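Local coordinates for protein glutathione synthetase-like effector 30 (Gpa-GSS30-apo) (PDB 5OET) that is a nematode effector derived from glutathione synthetase, which joins glycine to gamma-glutamylcysteine using ATP, and may retain that ligase activity, at residues T402-G414 / D439-P451. Residues are numbered along the deposited sequence; the frame is centred on the assembly and turned at random.
Sequences TENPHRYVLKNNG and DRDFYYLTEKLRP. With MG (magnesium ion), chain C.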
loop_
_atom_site.group_PDB
_atom_site.type_symbol
_atom_site.label_atom_id
_atom_site.label_comp_id
_atom_site.label_asym_id
_atom_site.label_seq_id
_atom_site.Cartn_x
_atom_site.Cartn_y
_atom_site.Cartn_z
ATOM N N THR A 402 -46.243 -23.349 5.995
ATOM C CA THR A 402 -46.900 -23.850 7.198
ATOM C C THR A 402 -46.849 -25.373 7.190
ATOM O O THR A 402 -47.867 -26.045 7.297
ATOM C CB THR A 402 -48.330 -23.279 7.375
ATOM O OG1 THR A 402 -48.969 -23.938 8.477
ATOM C CG2 THR A 402 -49.192 -23.402 6.087
ATOM N N GLU A 403 -45.625 -25.881 7.062
ATOM C CA GLU A 403 -45.286 -27.300 7.160
ATOM C C GLU A 403 -43.766 -27.482 7.322
ATOM O O GLU A 403 -43.316 -28.232 8.187
ATOM C CB GLU A 403 -45.852 -28.141 5.994
ATOM C CG GLU A 403 -45.106 -28.137 4.660
ATOM C CD GLU A 403 -45.533 -29.285 3.745
ATOM O OE1 GLU A 403 -46.607 -29.902 3.968
ATOM O OE2 GLU A 403 -44.776 -29.575 2.791
ATOM N N ASN A 404 -42.990 -26.784 6.496
ATOM C CA ASN A 404 -41.542 -26.679 6.632
ATOM C C ASN A 404 -41.188 -25.171 6.700
ATOM O O ASN A 404 -40.554 -24.625 5.783
ATOM C CB ASN A 404 -40.888 -27.383 5.431
ATOM C CG ASN A 404 -39.365 -27.331 5.443
ATOM O OD1 ASN A 404 -38.727 -27.080 6.472
ATOM N ND2 ASN A 404 -38.773 -27.575 4.276
ATOM N N PRO A 405 -41.597 -24.485 7.796
ATOM C CA PRO A 405 -41.298 -23.049 7.962
ATOM C C PRO A 405 -39.817 -22.707 8.113
ATOM O O PRO A 405 -39.451 -21.535 8.036
ATOM C CB PRO A 405 -42.052 -22.674 9.236
ATOM C CG PRO A 405 -42.203 -23.949 9.978
ATOM C CD PRO A 405 -42.365 -25.009 8.941
ATOM N N HIS A 406 -38.979 -23.716 8.309
ATOM C CA HIS A 406 -37.528 -23.546 8.363
ATOM C C HIS A 406 -36.944 -23.348 6.947
ATOM O O HIS A 406 -35.804 -22.960 6.804
ATOM C CB HIS A 406 -36.843 -24.747 9.055
ATOM C CG HIS A 406 -37.379 -25.072 10.426
ATOM N ND1 HIS A 406 -36.662 -24.859 11.586
ATOM C CD2 HIS A 406 -38.555 -25.626 10.814
ATOM C CE1 HIS A 406 -37.382 -25.255 12.625
ATOM N NE2 HIS A 406 -38.541 -25.716 12.185
ATOM N N ARG A 407 -37.727 -23.634 5.913
ATOM C CA ARG A 407 -37.358 -23.384 4.518
ATOM C C ARG A 407 -37.442 -21.900 4.153
ATOM O O ARG A 407 -36.843 -21.479 3.159
ATOM C CB ARG A 407 -38.288 -24.195 3.591
ATOM C CG ARG A 407 -37.930 -24.215 2.099
ATOM C CD ARG A 407 -38.673 -25.337 1.367
ATOM N NE ARG A 407 -38.231 -25.501 -0.028
ATOM C CZ ARG A 407 -37.051 -26.011 -0.417
ATOM N NH1 ARG A 407 -36.143 -26.432 0.470
ATOM N NH2 ARG A 407 -36.765 -26.095 -1.716
ATOM N N TYR A 408 -38.166 -21.110 4.956
ATOM C CA TYR A 408 -38.475 -19.712 4.643
ATOM C C TYR A 408 -37.915 -18.695 5.635
ATOM O O TYR A 408 -37.483 -19.040 6.738
ATOM C CB TYR A 408 -39.998 -19.540 4.523
ATOM C CG TYR A 408 -40.566 -20.363 3.397
ATOM C CD1 TYR A 408 -40.436 -19.937 2.090
ATOM C CD2 TYR A 408 -41.177 -21.599 3.631
ATOM C CE1 TYR A 408 -40.913 -20.701 1.047
ATOM C CE2 TYR A 408 -41.653 -22.372 2.585
ATOM C CZ TYR A 408 -41.515 -21.914 1.295
ATOM O OH TYR A 408 -41.971 -22.648 0.235
ATOM N N VAL A 409 -37.900 -17.439 5.189
ATOM C CA VAL A 409 -37.537 -16.285 6.010
ATOM C C VAL A 409 -38.517 -15.157 5.701
ATOM O O VAL A 409 -38.950 -14.988 4.560
ATOM C CB VAL A 409 -36.046 -15.869 5.863
ATOM C CG1 VAL A 409 -35.663 -15.579 4.423
ATOM C CG2 VAL A 409 -35.671 -14.718 6.799
ATOM N N LEU A 410 -38.898 -14.416 6.727
ATOM C CA LEU A 410 -39.694 -13.203 6.546
ATOM C C LEU A 410 -38.755 -12.009 6.592
ATOM O O LEU A 410 -38.222 -11.700 7.635
ATOM C CB LEU A 410 -40.756 -13.098 7.626
ATOM C CG LEU A 410 -41.800 -12.020 7.440
ATOM C CD1 LEU A 410 -42.690 -12.332 6.251
ATOM C CD2 LEU A 410 -42.663 -11.950 8.691
ATOM N N LYS A 411 -38.516 -11.383 5.450
ATOM C CA LYS A 411 -37.518 -10.325 5.310
ATOM C C LYS A 411 -38.176 -8.961 5.191
ATOM O O LYS A 411 -39.324 -8.867 4.799
ATOM C CB LYS A 411 -36.677 -10.561 4.050
ATOM C CG LYS A 411 -35.546 -11.548 4.240
ATOM C CD LYS A 411 -34.991 -11.948 2.893
ATOM C CE LYS A 411 -33.838 -12.905 3.045
ATOM N NZ LYS A 411 -32.564 -12.174 3.261
ATOM N N ASN A 412 -37.438 -7.913 5.540
ATOM C CA ASN A 412 -37.905 -6.534 5.388
ATOM C C ASN A 412 -37.433 -6.025 4.028
ATOM O O ASN A 412 -36.386 -6.447 3.570
ATOM C CB ASN A 412 -37.366 -5.665 6.536
ATOM C CG ASN A 412 -37.177 -4.217 6.146
ATOM O OD1 ASN A 412 -36.075 -3.807 5.728
ATOM N ND2 ASN A 412 -38.264 -3.435 6.228
ATOM N N ASN A 413 -38.190 -5.124 3.394
ATOM C CA ASN A 413 -37.843 -4.630 2.026
ATOM C C ASN A 413 -37.112 -3.240 1.896
ATOM O O ASN A 413 -36.712 -2.867 0.791
ATOM C CB ASN A 413 -39.060 -4.710 1.073
ATOM C CG ASN A 413 -40.256 -3.932 1.575
ATOM O OD1 ASN A 413 -40.122 -3.086 2.457
ATOM N ND2 ASN A 413 -41.436 -4.222 1.025
ATOM N N GLY A 414 -36.939 -2.495 2.995
ATOM C CA GLY A 414 -36.207 -1.207 2.984
ATOM C C GLY A 414 -36.934 -0.019 2.341
ATOM O O GLY A 414 -37.975 0.445 2.824
ATOM N N ASP A 439 -47.769 -2.713 8.642
ATOM C CA ASP A 439 -46.450 -3.356 8.503
ATOM C C ASP A 439 -46.335 -4.361 7.329
ATOM O O ASP A 439 -45.241 -4.543 6.816
ATOM C CB ASP A 439 -46.039 -4.059 9.807
ATOM C CG ASP A 439 -45.203 -3.172 10.747
ATOM O OD1 ASP A 439 -44.249 -2.500 10.284
ATOM O OD2 ASP A 439 -45.479 -3.197 11.958
ATOM N N ARG A 440 -47.445 -4.986 6.937
ATOM C CA ARG A 440 -47.461 -5.966 5.842
ATOM C C ARG A 440 -46.816 -5.482 4.543
ATOM O O ARG A 440 -46.152 -6.262 3.857
ATOM C CB ARG A 440 -48.888 -6.459 5.543
ATOM C CG ARG A 440 -49.307 -7.608 6.437
ATOM C CD ARG A 440 -50.779 -7.986 6.317
ATOM N NE ARG A 440 -51.053 -9.430 6.345
ATOM C CZ ARG A 440 -50.795 -10.273 7.352
ATOM N NH1 ARG A 440 -50.217 -9.879 8.483
ATOM N NH2 ARG A 440 -51.114 -11.552 7.223
ATOM N N ASP A 441 -46.974 -4.198 4.218
ATOM C CA ASP A 441 -46.403 -3.654 2.983
ATOM C C ASP A 441 -44.878 -3.433 3.022
ATOM O O ASP A 441 -44.307 -3.034 2.006
ATOM C CB ASP A 441 -47.112 -2.341 2.593
ATOM C CG ASP A 441 -48.634 -2.509 2.429
ATOM O OD1 ASP A 441 -49.065 -3.578 1.944
ATOM O OD2 ASP A 441 -49.392 -1.577 2.789
ATOM N N PHE A 442 -44.226 -3.693 4.166
ATOM C CA PHE A 442 -42.765 -3.512 4.333
ATOM C C PHE A 442 -41.960 -4.806 4.454
ATOM O O PHE A 442 -40.751 -4.753 4.689
ATOM C CB PHE A 442 -42.484 -2.612 5.565
ATOM C CG PHE A 442 -42.969 -1.195 5.390
ATOM C CD1 PHE A 442 -44.320 -0.885 5.596
ATOM C CD2 PHE A 442 -42.101 -0.177 4.947
ATOM C CE1 PHE A 442 -44.795 0.407 5.385
ATOM C CE2 PHE A 442 -42.579 1.114 4.731
ATOM C CZ PHE A 442 -43.920 1.407 4.957
ATOM N N TYR A 443 -42.615 -5.956 4.314
ATOM C CA TYR A 443 -41.956 -7.258 4.443
ATOM C C TYR A 443 -42.360 -8.177 3.309
ATOM O O TYR A 443 -43.405 -7.996 2.704
ATOM C CB TYR A 443 -42.318 -7.931 5.779
ATOM C CG TYR A 443 -41.796 -7.232 7.020
ATOM C CD1 TYR A 443 -42.529 -6.233 7.626
ATOM C CD2 TYR A 443 -40.581 -7.585 7.593
ATOM C CE1 TYR A 443 -42.087 -5.592 8.775
ATOM C CE2 TYR A 443 -40.109 -6.949 8.744
ATOM C CZ TYR A 443 -40.866 -5.941 9.328
ATOM O OH TYR A 443 -40.435 -5.307 10.481
ATOM N N TYR A 444 -41.524 -9.172 3.024
ATOM C CA TYR A 444 -41.876 -10.258 2.102
ATOM C C TYR A 444 -41.352 -11.621 2.569
ATOM O O TYR A 444 -40.510 -11.710 3.456
ATOM C CB TYR A 444 -41.374 -9.946 0.694
ATOM C CG TYR A 444 -39.876 -9.914 0.561
ATOM C CD1 TYR A 444 -39.154 -8.771 0.879
ATOM C CD2 TYR A 444 -39.173 -11.024 0.105
ATOM C CE1 TYR A 444 -37.771 -8.740 0.773
ATOM C CE2 TYR A 444 -37.786 -10.999 -0.009
ATOM C CZ TYR A 444 -37.094 -9.854 0.319
ATOM O OH TYR A 444 -35.723 -9.839 0.191
ATOM N N LEU A 445 -41.887 -12.678 1.968
ATOM C CA LEU A 445 -41.489 -14.056 2.245
ATOM C C LEU A 445 -40.520 -14.534 1.162
ATOM O O LEU A 445 -40.834 -14.404 -0.005
ATOM C CB LEU A 445 -42.708 -14.976 2.270
ATOM C CG LEU A 445 -43.245 -15.474 3.599
ATOM C CD1 LEU A 445 -44.391 -16.448 3.338
ATOM C CD2 LEU A 445 -42.196 -16.181 4.439
ATOM N N THR A 446 -39.360 -15.073 1.558
ATOM C CA THR A 446 -38.485 -15.792 0.627
ATOM C C THR A 446 -37.969 -17.138 1.150
ATOM O O THR A 446 -37.993 -17.417 2.348
ATOM C CB THR A 446 -37.302 -14.928 0.166
ATOM O OG1 THR A 446 -36.837 -15.383 -1.106
ATOM C CG2 THR A 446 -36.185 -14.872 1.146
ATOM N N GLU A 447 -37.511 -17.955 0.209
ATOM C CA GLU A 447 -36.908 -19.239 0.501
ATOM C C GLU A 447 -35.557 -18.936 1.115
ATOM O O GLU A 447 -34.795 -18.155 0.568
ATOM C CB GLU A 447 -36.728 -20.102 -0.760
ATOM C CG GLU A 447 -38.011 -20.699 -1.343
ATOM C CD GLU A 447 -37.883 -22.151 -1.833
ATOM O OE1 GLU A 447 -36.971 -22.899 -1.376
ATOM O OE2 GLU A 447 -38.741 -22.567 -2.663
ATOM N N LYS A 448 -35.287 -19.543 2.270
ATOM C CA LYS A 448 -33.982 -19.480 2.904
ATOM C C LYS A 448 -33.036 -20.345 2.097
ATOM O O LYS A 448 -33.384 -21.457 1.722
ATOM C CB LYS A 448 -34.070 -19.995 4.340
ATOM C CG LYS A 448 -32.798 -19.830 5.159
ATOM C CD LYS A 448 -33.039 -20.303 6.597
ATOM C CE LYS A 448 -31.851 -19.981 7.499
ATOM N NZ LYS A 448 -32.115 -20.359 8.913
ATOM N N LEU A 449 -31.852 -19.842 1.802
ATOM C CA LEU A 449 -30.879 -20.606 1.022
ATOM C C LEU A 449 -29.994 -21.444 1.942
ATOM O O LEU A 449 -29.642 -21.018 3.047
ATOM C CB LEU A 449 -30.042 -19.660 0.160
ATOM C CG LEU A 449 -30.926 -18.811 -0.781
ATOM C CD1 LEU A 449 -30.100 -17.763 -1.496
ATOM C CD2 LEU A 449 -31.732 -19.675 -1.756
ATOM N N ARG A 450 -29.657 -22.647 1.491
ATOM C CA ARG A 450 -28.774 -23.536 2.240
ATOM C C ARG A 450 -27.358 -23.278 1.730
ATOM O O ARG A 450 -26.997 -23.748 0.659
ATOM C CB ARG A 450 -29.209 -25.010 2.081
ATOM C CG ARG A 450 -30.739 -25.233 2.181
ATOM C CD ARG A 450 -31.205 -26.489 2.933
ATOM N NE ARG A 450 -30.487 -27.732 2.598
ATOM C CZ ARG A 450 -29.454 -28.256 3.271
ATOM N NH1 ARG A 450 -28.935 -27.648 4.343
ATOM N NH2 ARG A 450 -28.908 -29.407 2.857
ATOM N N PRO A 451 -26.553 -22.502 2.473
ATOM C CA PRO A 451 -25.335 -21.973 1.858
ATOM C C PRO A 451 -24.118 -22.904 1.963
ATOM O O PRO A 451 -23.986 -23.639 2.942
ATOM C CB PRO A 451 -25.106 -20.679 2.648
ATOM C CG PRO A 451 -25.675 -20.962 4.011
ATOM C CD PRO A 451 -26.614 -22.142 3.903
HETATM MG MG MG C . -40.158 -26.508 13.226
#
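Strands 408-412 and 443-447 are the two central, antiparallel strands of a four-stranded sheet that probably corresponds to the lid which, in ATP-grasp enzymes such as glutathione synthetase, helps to cover the nucleotide; strands 422-424 and 384-386 flank them. Reciprocal backbone bonds join Val409 with Thr446 and Lys411 with Tyr444, and the pairing runs on past both strand ends, through Lys448 N to Arg407 O and Asn413 N to Phe442 O.

On one face of the sheet, Val409 CG1 lies 3.4 Å from Thr446 CG2, the two side chains running side by side. Thr446 OG1 turns instead to Lys383 O. Next along, Lys411 CB sits over one face of the Tyr444 ring in a CH-pi contact, 4.1 Å from the centroid and 23° off the normal. Beyond CB the Lys411 chain passes Tyr444 OH with CD and brings CE to 3.6 Å from Thr446 CG2, before the ammonium end leads away. On the other face, Leu410 CD1 meets Leu445 CG at 4.1 Å, and Ile428 of helix 427-434 covers Leu445 and Tyr408.

At the turn end, Asn413 CG occupies the position between its backbone N and carbonyl carbon (chi1 58°), which swings the amide back across the facing turn. There Asn413 ND2 donates to Asp441 O at 3.3 Å, with the acceptor in the amide plane. At the other end, Glu447 OE1 lies over one face of the Arg407 guanidinium, 3.2 Å from NE, with carboxylate and guanidinium planes 61° apart. Just before strand 408-412, His406 NE2 binds magnesium at 2.1 Å, which Glu426 OE2 also binds.

With no N-H directed at the carboxylate, the Arg407-Glu447 pair probably attracts through charge alone, whereas the backbone bonds set the strand register, and the Asn413 amide ties the end of segment 402-414 to the facing turn.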